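Local coordinates for protein isocitrate dehydrogenase [NAD] subunit 2 (Saccharomyces cerevisiae, PDB 3BLX) that catalyses, as part of an octamer of two kinds of subunit, the NAD-dependent oxidative decarboxylation of isocitrate to 2-oxoglutarate in the mitochondrial citric acid cycle, at residues 33-38 with 289-294; 132-137 with 239-244. All coordinates share one frame; numbering follows the deposited sequence.

In the fold
The two contacts lie on opposite sides of the chain's centre, their own centres about 30 Å apart and their nearest atoms about 20 Å apart, and they share no secondary-structure element. Contact 2 belongs to the core: strands 130-136 and 238-242 run side by side in the mixed sheet, joined by a ladder of backbone bonds between almost entirely buried residues, and it includes R135, a probable substrate ligand. Contact 1 is peripheral and only partly buried, setting helix 33-45 against the loop before helix 296-309. There a single carboxylate-to-backbone bond and a small apolar patch do the work, and about half as much surface is buried as in contact 2.

Contact 1: residues 33-38 with 289-294; sequences GPEISK and GQDKAN
E35 meets G289 and D291, and I36 meets A293 and N294, where the first turn of helix 33-45 packs on the loop between strand 275-279 and helix 296-309, a helix-to-loop contact at the periphery of the isocitrate/isopropylmalate dehydrogenase fold. In relatives of this family, the corresponding loop region helps to form the nucleotide site. The two side chains divide the work. E35 runs out from the helix with its chain extended beyond CG (chi2 -166°) and presents its carboxylate to the backbone of the loop. E35 OE2 accepts a hydrogen bond from G289 N at 2.7 Å; the donor comes from the syn side but stands 25° out of the carboxylate plane. The other oxygen, OE1, rests over the next part of the loop, 3.3 Å from CA of D291. The D291 carboxylate lies close by, its OD2 3.6 Å from E35 OE1, two like charges near each other; D291 OD1 bonds S344 OG, and T343 of helix 343-352 touches both acids. Shortening E35 to an alanine would probably leave the G289 N-H without this acceptor and open a gap between the helix and the loop. Beside this polar half lies the buried, apolar one. I36 turns its longer branch to the loop, and with chi2 at -176° that branch is stretched out, CG1 lying 3.7 Å from A293 CB. N294 contributes backbone here; its side-chain OD1 bonds T296 OG1 and its ND2 bonds D336 OD2. At the far end of the isoleucine branch, I36 CD1 touches the N294 carbonyl oxygen at 3.7 Å.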
# COMPACT_ATOMS: atom_id res chain seq x y z
N GLY B 33 12.04 38.84 29.67
CA GLY B 33 10.98 39.32 30.54
C GLY B 33 11.49 40.08 31.75
O GLY B 33 11.18 41.25 31.91
N PRO B 34 12.28 39.41 32.59
CA PRO B 34 12.85 40.04 33.80
C PRO B 34 13.42 41.44 33.56
O PRO B 34 12.96 42.36 34.21
CB PRO B 34 13.96 39.06 34.20
CG PRO B 34 13.47 37.76 33.73
CD PRO B 34 12.71 38.01 32.46
N GLU B 35 14.38 41.59 32.64
CA GLU B 35 15.07 42.88 32.45
C GLU B 35 14.18 43.96 31.86
O GLU B 35 14.42 45.15 32.05
CB GLU B 35 16.36 42.73 31.63
CG GLU B 35 16.32 41.61 30.60
CD GLU B 35 17.70 41.26 30.04
OE1 GLU B 35 18.61 42.10 30.14
OE2 GLU B 35 17.87 40.15 29.49
N ILE B 36 13.13 43.57 31.16
CA ILE B 36 12.21 44.54 30.61
C ILE B 36 11.22 44.99 31.67
O ILE B 36 10.78 46.12 31.68
CB ILE B 36 11.50 43.98 29.39
CG1 ILE B 36 12.42 44.03 28.19
CG2 ILE B 36 10.24 44.74 29.08
CD1 ILE B 36 11.75 43.58 26.93
N SER B 37 10.88 44.09 32.58
CA SER B 37 9.99 44.45 33.67
C SER B 37 10.72 45.37 34.63
O SER B 37 10.14 46.29 35.21
CB SER B 37 9.52 43.21 34.42
OG SER B 37 8.83 42.32 33.56
N LYS B 38 12.02 45.12 34.79
CA LYS B 38 12.84 45.89 35.71
C LYS B 38 12.81 47.33 35.25
O LYS B 38 12.62 48.23 36.05
CB LYS B 38 14.28 45.37 35.73
CG LYS B 38 15.17 45.89 36.86
CD LYS B 38 16.33 44.94 37.08
CE LYS B 38 17.21 45.39 38.21
NZ LYS B 38 18.39 46.16 37.77
N GLY B 289 19.62 38.16 29.34
CA GLY B 289 20.76 38.38 30.20
C GLY B 289 21.76 39.36 29.63
O GLY B 289 22.36 40.13 30.37
N GLN B 290 21.94 39.33 28.30
CA GLN B 290 22.94 40.15 27.61
C GLN B 290 22.62 41.66 27.62
O GLN B 290 23.39 42.46 27.09
CB GLN B 290 23.18 39.63 26.18
CG GLN B 290 23.34 38.11 26.07
CD GLN B 290 23.64 37.66 24.65
OE1 GLN B 290 24.02 38.46 23.79
NE2 GLN B 290 23.49 36.36 24.40
N ASP B 291 21.49 42.04 28.22
CA ASP B 291 21.08 43.44 28.34
C ASP B 291 20.78 44.15 27.00
O ASP B 291 20.95 45.36 26.88
CB ASP B 291 22.14 44.23 29.11
CG ASP B 291 21.53 45.28 30.02
OD1 ASP B 291 21.84 46.48 29.85
OD2 ASP B 291 20.74 44.90 30.92
N LYS B 292 20.33 43.40 26.01
CA LYS B 292 20.08 43.98 24.71
C LYS B 292 18.58 44.20 24.45
O LYS B 292 18.20 44.74 23.41
CB LYS B 292 20.70 43.13 23.61
CG LYS B 292 22.20 42.89 23.73
CD LYS B 292 22.77 42.32 22.43
CE LYS B 292 24.11 41.63 22.61
NZ LYS B 292 24.55 40.91 21.37
N ALA B 293 17.73 43.79 25.40
CA ALA B 293 16.27 43.81 25.23
C ALA B 293 15.74 45.21 24.98
O ALA B 293 16.35 46.18 25.37
CB ALA B 293 15.59 43.21 26.43
N ASN B 294 14.58 45.31 24.34
CA ASN B 294 13.95 46.60 24.10
C ASN B 294 12.60 46.75 24.79
O ASN B 294 11.61 46.17 24.35
CB ASN B 294 13.83 46.85 22.60
CG ASN B 294 13.29 48.24 22.28
OD1 ASN B 294 12.82 48.94 23.17
ND2 ASN B 294 13.35 48.62 21.02

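Contact 2: residues 132-137 with 239-244; sequences VLIREN and VSVCPN
I134 and S240 form the middle of a parallel beta ladder in the central sheet of the fold, where I134 N meets S240 O almost straight, at 2.7 Å and 178°. On either side of that bond, S240 N reaches V132 O and C242 N reaches I134 O; a weak bond from E136 N to C242 O follows. Side chains alternate across the sheet. On one face I134 sits between two valines, its CD1 3.7 Å from V239 CG1 and its CB equally far from V241 CG1. On the other, L133 CD1 lies against S240 CB at 3.6 Å and meets C242 SG at 4.1 Å. Just past the end of strand 238-242, N244 has CG anti to its backbone N (chi1 170°), and its ND2 gives a hydrogen bond of 3.0 Å to E136 O, the acceptor lying near the amide plane.

Helix 162-178 packs on the I134 face, with A172 against V241, and helix 244-258 on the L133 face. E136 OE1 accepts a hydrogen bond from E139 N. The backbone of R135, a probable substrate ligand, pairs with N112 of strand 109-117; its NH2 bonds OH of Y142, probably critical for catalysis. Backbone bonds join the strands between largely apolar side chains, while polar ones gather at their C-terminal ends, consistent with the substrate site lying there.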
# COMPACT_ATOMS: atom_id res chain seq x y z
N VAL B 132 -5.55 51.89 14.67
CA VAL B 132 -6.12 51.22 15.84
C VAL B 132 -7.07 50.10 15.39
O VAL B 132 -8.06 50.37 14.69
CB VAL B 132 -6.87 52.22 16.77
CG1 VAL B 132 -7.45 51.49 17.95
CG2 VAL B 132 -5.93 53.27 17.25
N LEU B 133 -6.77 48.86 15.78
CA LEU B 133 -7.60 47.70 15.46
C LEU B 133 -8.12 46.99 16.72
O LEU B 133 -7.35 46.63 17.58
CB LEU B 133 -6.82 46.72 14.60
CG LEU B 133 -7.57 45.45 14.18
CD1 LEU B 133 -8.77 45.81 13.35
CD2 LEU B 133 -6.69 44.49 13.41
N ILE B 134 -9.43 46.82 16.83
CA ILE B 134 -10.00 46.05 17.91
C ILE B 134 -10.50 44.72 17.32
O ILE B 134 -11.27 44.70 16.37
CB ILE B 134 -11.15 46.78 18.62
CG1 ILE B 134 -10.62 47.87 19.54
CG2 ILE B 134 -11.90 45.84 19.51
CD1 ILE B 134 -10.19 49.08 18.85
N ARG B 135 -10.06 43.60 17.87
CA ARG B 135 -10.50 42.32 17.35
C ARG B 135 -11.17 41.47 18.43
O ARG B 135 -10.81 41.57 19.59
CB ARG B 135 -9.34 41.60 16.69
CG ARG B 135 -8.59 40.66 17.58
CD ARG B 135 -8.26 39.36 16.81
NE ARG B 135 -7.31 38.50 17.52
CZ ARG B 135 -6.03 38.82 17.74
NH1 ARG B 135 -5.52 39.97 17.31
NH2 ARG B 135 -5.25 37.98 18.41
N GLU B 136 -12.16 40.67 18.04
CA GLU B 136 -12.83 39.75 18.97
C GLU B 136 -11.88 38.60 19.39
O GLU B 136 -11.07 38.14 18.59
CB GLU B 136 -14.10 39.21 18.29
CG GLU B 136 -15.28 38.97 19.22
CD GLU B 136 -15.17 37.71 20.06
OE1 GLU B 136 -14.45 36.77 19.64
OE2 GLU B 136 -15.80 37.64 21.13
N ASN B 137 -11.96 38.16 20.63
CA ASN B 137 -11.04 37.14 21.13
C ASN B 137 -11.67 35.81 21.60
O ASN B 137 -10.98 34.81 21.75
CB ASN B 137 -10.19 37.70 22.27
CG ASN B 137 -8.76 37.97 21.86
OD1 ASN B 137 -8.32 37.61 20.76
ND2 ASN B 137 -8.02 38.60 22.76
N VAL B 239 -11.22 53.90 13.98
CA VAL B 239 -11.00 52.70 14.74
C VAL B 239 -11.65 51.50 14.01
O VAL B 239 -12.86 51.48 13.78
CB VAL B 239 -11.62 52.87 16.11
CG1 VAL B 239 -12.00 51.55 16.72
CG2 VAL B 239 -10.65 53.58 16.98
N SER B 240 -10.83 50.53 13.62
CA SER B 240 -11.36 49.33 12.97
C SER B 240 -11.78 48.22 13.96
O SER B 240 -11.06 47.93 14.92
CB SER B 240 -10.31 48.79 12.01
OG SER B 240 -9.88 49.80 11.13
N VAL B 241 -12.96 47.62 13.75
CA VAL B 241 -13.25 46.32 14.38
C VAL B 241 -13.39 45.19 13.37
O VAL B 241 -13.87 45.37 12.27
CB VAL B 241 -14.54 46.33 15.15
CG1 VAL B 241 -14.27 46.37 16.60
CG2 VAL B 241 -15.43 47.43 14.66
N CYS B 242 -13.03 43.98 13.77
CA CYS B 242 -13.27 42.83 12.90
C CYS B 242 -13.56 41.60 13.71
O CYS B 242 -13.25 41.54 14.91
CB CYS B 242 -12.07 42.58 12.00
SG CYS B 242 -10.57 42.20 12.91
N PRO B 243 -14.18 40.59 13.06
CA PRO B 243 -14.43 39.30 13.72
C PRO B 243 -13.11 38.60 13.99
O PRO B 243 -12.09 38.94 13.36
CB PRO B 243 -15.25 38.52 12.69
CG PRO B 243 -15.72 39.53 11.68
CD PRO B 243 -14.71 40.63 11.68
N ASN B 244 -13.10 37.65 14.92
CA ASN B 244 -11.85 37.00 15.32
C ASN B 244 -11.03 36.43 14.15
O ASN B 244 -9.79 36.44 14.19
CB ASN B 244 -12.13 35.94 16.39
CG ASN B 244 -10.92 35.06 16.67
OD1 ASN B 244 -10.89 33.91 16.25
ND2 ASN B 244 -9.92 35.61 17.36